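Molybdenum ABC transporter, periplasmic molybdenum-binding protein (Vibrio cholerae, PDB 4RXL) binds tungstate in this structure and probably serves as the periplasmic molybdate- and tungstate-binding component of an ABC transporter. Local coordinates at residues N19-D24 with V212-S217. Residues are numbered along the deposited sequence; the frame is centred on the assembly and turned at random. Where two conformers were deposited one is given.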
ATOM      1  N   ASN A  19      -9.819   9.115  -0.593  1.00 17.07           N
ATOM      2  CA  ASN A  19     -10.887   9.772  -1.315  1.00 19.50           C
ATOM      3  C   ASN A  19     -12.168   9.882  -0.440  1.00 17.39           C
ATOM      4  O   ASN A  19     -12.812  10.913  -0.378  1.00 19.88           O
ATOM      5  CB  ASN A  19     -11.199   9.047  -2.625  1.00 18.67           C
ATOM      6  CG  ASN A  19     -10.133   9.280  -3.703  1.00 21.36           C
ATOM      7  OD1 ASN A  19      -9.313  10.206  -3.632  1.00 25.20           O
ATOM      8  ND2 ASN A  19     -10.153   8.428  -4.698  1.00 21.16           N
ATOM      9  N   ALA A  20     -12.515   8.785   0.247  1.00 17.62           N
ATOM     10  CA  ALA A  20     -13.627   8.774   1.169  1.00 22.51           C
ATOM     11  C   ALA A  20     -13.446   9.737   2.348  1.00 20.39           C
ATOM     12  O   ALA A  20     -14.388  10.394   2.746  1.00 23.67           O
ATOM     13  CB  ALA A  20     -13.858   7.361   1.670  1.00 21.33           C
ATOM     14  N   LEU A  21     -12.233   9.798   2.879  1.00 19.81           N
ATOM     15  CA  LEU A  21     -11.915  10.708   3.981  1.00 20.24           C
ATOM     16  C   LEU A  21     -12.000  12.178   3.591  1.00 22.65           C
ATOM     17  O   LEU A  21     -12.566  12.980   4.346  1.00 23.89           O
ATOM     18  CB  LEU A  21     -10.559  10.392   4.581  1.00 23.81           C
ATOM     19  CG  LEU A  21     -10.410   9.041   5.297  1.00 23.66           C
ATOM     20  CD1 LEU A  21      -8.967   8.614   5.410  1.00 21.64           C
ATOM     21  CD2 LEU A  21     -11.048   9.083   6.685  1.00 24.22           C
ATOM     22  N   VAL A  22     -11.475  12.507   2.407  1.00 19.71           N
ATOM     23  CA  VAL A  22     -11.609  13.852   1.830  1.00 24.09           C
ATOM     24  C   VAL A  22     -13.071  14.244   1.658  1.00 24.82           C
ATOM     25  O   VAL A  22     -13.459  15.344   2.003  1.00 26.67           O
ATOM     26  CB  VAL A  22     -10.883  13.942   0.473  1.00 21.57           C
ATOM     27  CG1 VAL A  22     -11.246  15.206  -0.271  1.00 23.16           C
ATOM     28  CG2 VAL A  22      -9.375  13.894   0.674  1.00 27.46           C
ATOM     29  N   ALA A  23     -13.880  13.316   1.147  1.00 23.59           N
ATOM     30  CA  ALA A  23     -15.286  13.549   0.929  1.00 28.22           C
ATOM     31  C   ALA A  23     -16.023  13.845   2.237  1.00 30.95           C
ATOM     32  O   ALA A  23     -16.814  14.769   2.301  1.00 35.74           O
ATOM     33  CB  ALA A  23     -15.904  12.354   0.229  1.00 28.04           C
ATOM     34  N   ASP A  24     -15.753  13.053   3.269  1.00 25.96           N
ATOM     35  CA  ASP A  24     -16.395  13.194   4.579  1.00 33.12           C
ATOM     36  C   ASP A  24     -16.011  14.536   5.203  1.00 37.03           C
ATOM     37  O   ASP A  24     -16.854  15.321   5.581  1.00 43.36           O
ATOM     38  CB  ASP A  24     -15.968  12.027   5.482  1.00 31.10           C
ATOM     39  CG  ASP A  24     -16.669  12.034   6.851  1.00 39.98           C
ATOM     40  OD1 ASP A  24     -17.910  11.990   6.882  1.00 44.85           O
ATOM     41  OD2 ASP A  24     -15.971  12.042   7.890  1.00 34.49           O
ATOM     42  N   VAL A 212      -4.910  16.403  10.228  1.00 28.40           N
ATOM     43  CA  VAL A 212      -4.277  15.328  10.998  1.00 26.60           C
ATOM     44  C   VAL A 212      -5.185  14.923  12.178  1.00 26.48           C
ATOM     45  O   VAL A 212      -5.400  13.726  12.425  1.00 29.11           O
ATOM     46  CB  VAL A 212      -2.861  15.765  11.442  1.00 25.70           C
ATOM     47  CG1 VAL A 212      -2.292  14.834  12.507  1.00 31.41           C
ATOM     48  CG2 VAL A 212      -1.944  15.833  10.222  1.00 27.11           C
ATOM     49  N   ALA A 213      -5.740  15.917  12.878  1.00 27.39           N
ATOM     50  CA  ALA A 213      -6.662  15.664  13.994  1.00 31.09           C
ATOM     51  C   ALA A 213      -7.868  14.842  13.529  1.00 29.63           C
ATOM     52  O   ALA A 213      -8.273  13.889  14.204  1.00 32.73           O
ATOM     53  CB  ALA A 213      -7.117  16.970  14.641  1.00 36.75           C
ATOM     54  N   TYR A 214      -8.411  15.183  12.359  1.00 32.43           N
ATOM     55  CA  TYR A 214      -9.528  14.436  11.798  1.00 26.82           C
ATOM     56  C   TYR A 214      -9.100  13.009  11.425  1.00 24.40           C
ATOM     57  O   TYR A 214      -9.816  12.048  11.753  1.00 28.64           O
ATOM     58  CB  TYR A 214     -10.150  15.162  10.587  1.00 32.30           C
ATOM     59  CG  TYR A 214     -11.078  14.275   9.781  1.00 27.04           C
ATOM     60  CD1 TYR A 214     -12.375  13.991  10.213  1.00 30.40           C
ATOM     61  CD2 TYR A 214     -10.630  13.661   8.622  1.00 25.48           C
ATOM     62  CE1 TYR A 214     -13.204  13.153   9.482  1.00 29.97           C
ATOM     63  CE2 TYR A 214     -11.450  12.832   7.890  1.00 26.82           C
ATOM     64  CZ  TYR A 214     -12.719  12.576   8.318  1.00 26.92           C
ATOM     65  OH  TYR A 214     -13.509  11.730   7.579  1.00 33.82           O
ATOM     66  N   LEU A 215      -7.938  12.857  10.798  1.00 25.07           N
ATOM     67  CA  LEU A 215      -7.480  11.505  10.355  1.00 26.00           C
ATOM     68  C   LEU A 215      -7.248  10.541  11.522  1.00 29.05           C
ATOM     69  O   LEU A 215      -7.347   9.328  11.356  1.00 34.03           O
ATOM     70  CB  LEU A 215      -6.217  11.592   9.481  1.00 22.04           C
ATOM     71  CG  LEU A 215      -6.482  12.184   8.093  1.00 27.70           C
ATOM     72  CD1 LEU A 215      -5.168  12.520   7.410  1.00 37.10           C
ATOM     73  CD2 LEU A 215      -7.344  11.250   7.237  1.00 27.43           C
ATOM     74  N   ARG A 216      -6.906  11.093  12.678  1.00 27.69           N
ATOM     75  CA  ARG A 216      -6.678  10.316  13.897  0.50 33.68           C
ATOM     76  C   ARG A 216      -7.972  10.111  14.698  1.00 34.73           C
ATOM     77  O   ARG A 216      -7.983   9.367  15.675  1.00 48.18           O
ATOM     78  CB  ARG A 216      -5.623  11.014  14.777  0.50 36.74           C
ATOM     79  CG  ARG A 216      -4.236  11.102  14.141  0.50 39.32           C
ATOM     80  CD  ARG A 216      -3.375  12.195  14.766  0.50 37.29           C
ATOM     81  NE  ARG A 216      -2.852  11.836  16.085  0.50 55.64           N
ATOM     82  CZ  ARG A 216      -2.012  12.595  16.789  0.50 43.39           C
ATOM     83  NH1 ARG A 216      -1.590  13.758  16.308  0.50 34.46           N
ATOM     84  NH2 ARG A 216      -1.589  12.187  17.975  0.50 47.48           N
ATOM     85  N   SER A 217      -9.059  10.771  14.286  1.00 35.42           N
ATOM     86  CA  SER A 217     -10.337  10.699  15.003  1.00 31.61           C
ATOM     87  C   SER A 217     -11.122   9.423  14.728  1.00 31.65           C
ATOM     88  O   SER A 217     -10.917   8.750  13.721  1.00 28.70           O
ATOM     89  CB  SER A 217     -11.237  11.883  14.632  1.00 34.74           C
ATOM     90  OG  SER A 217     -11.778  11.721  13.323  1.00 36.09           O
TER
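Tyr214 and Leu215 meet Asp24 and Leu21 in a helix-to-helix contact within one lobe of the periplasmic binding protein fold. Helix 15-28 is the first helix of the chain. Helix 206-215 is the second to last, so the contact joins regions near the two termini. It lies away from the ligand cleft: the side chain of Leu21 is about 13 Å from the bound tungstate. The polar part is one hydrogen bond. Tyr214 OH donates to Asp24 OD2 at 2.5 Å, and the oxygen receives it on its anti lone pair, the one facing away from OD1. With CG anti to the backbone N (chi1 166°), the Tyr214 ring extends toward helix 15-28. OD2 lies at the ring edge, near its plane, while the carboxylate plane is turned 38° from the ring. The rest of the contact is mainly apolar. The two methyls of Leu21 go to different partners: CD2 lies beside Tyr214, 3.7 Å from OH and 4.0 Å from CE2. Helix 218-226 closes one side, with Ile223 touching both Asp24 and Tyr214. Ser217, at the N-cap position of that helix, gives both N and OG to Tyr214 O, with OG at 2.5 Å. Leu21 CD1 meets Leu215 CD2 at 3.6 Å, both residues being buried.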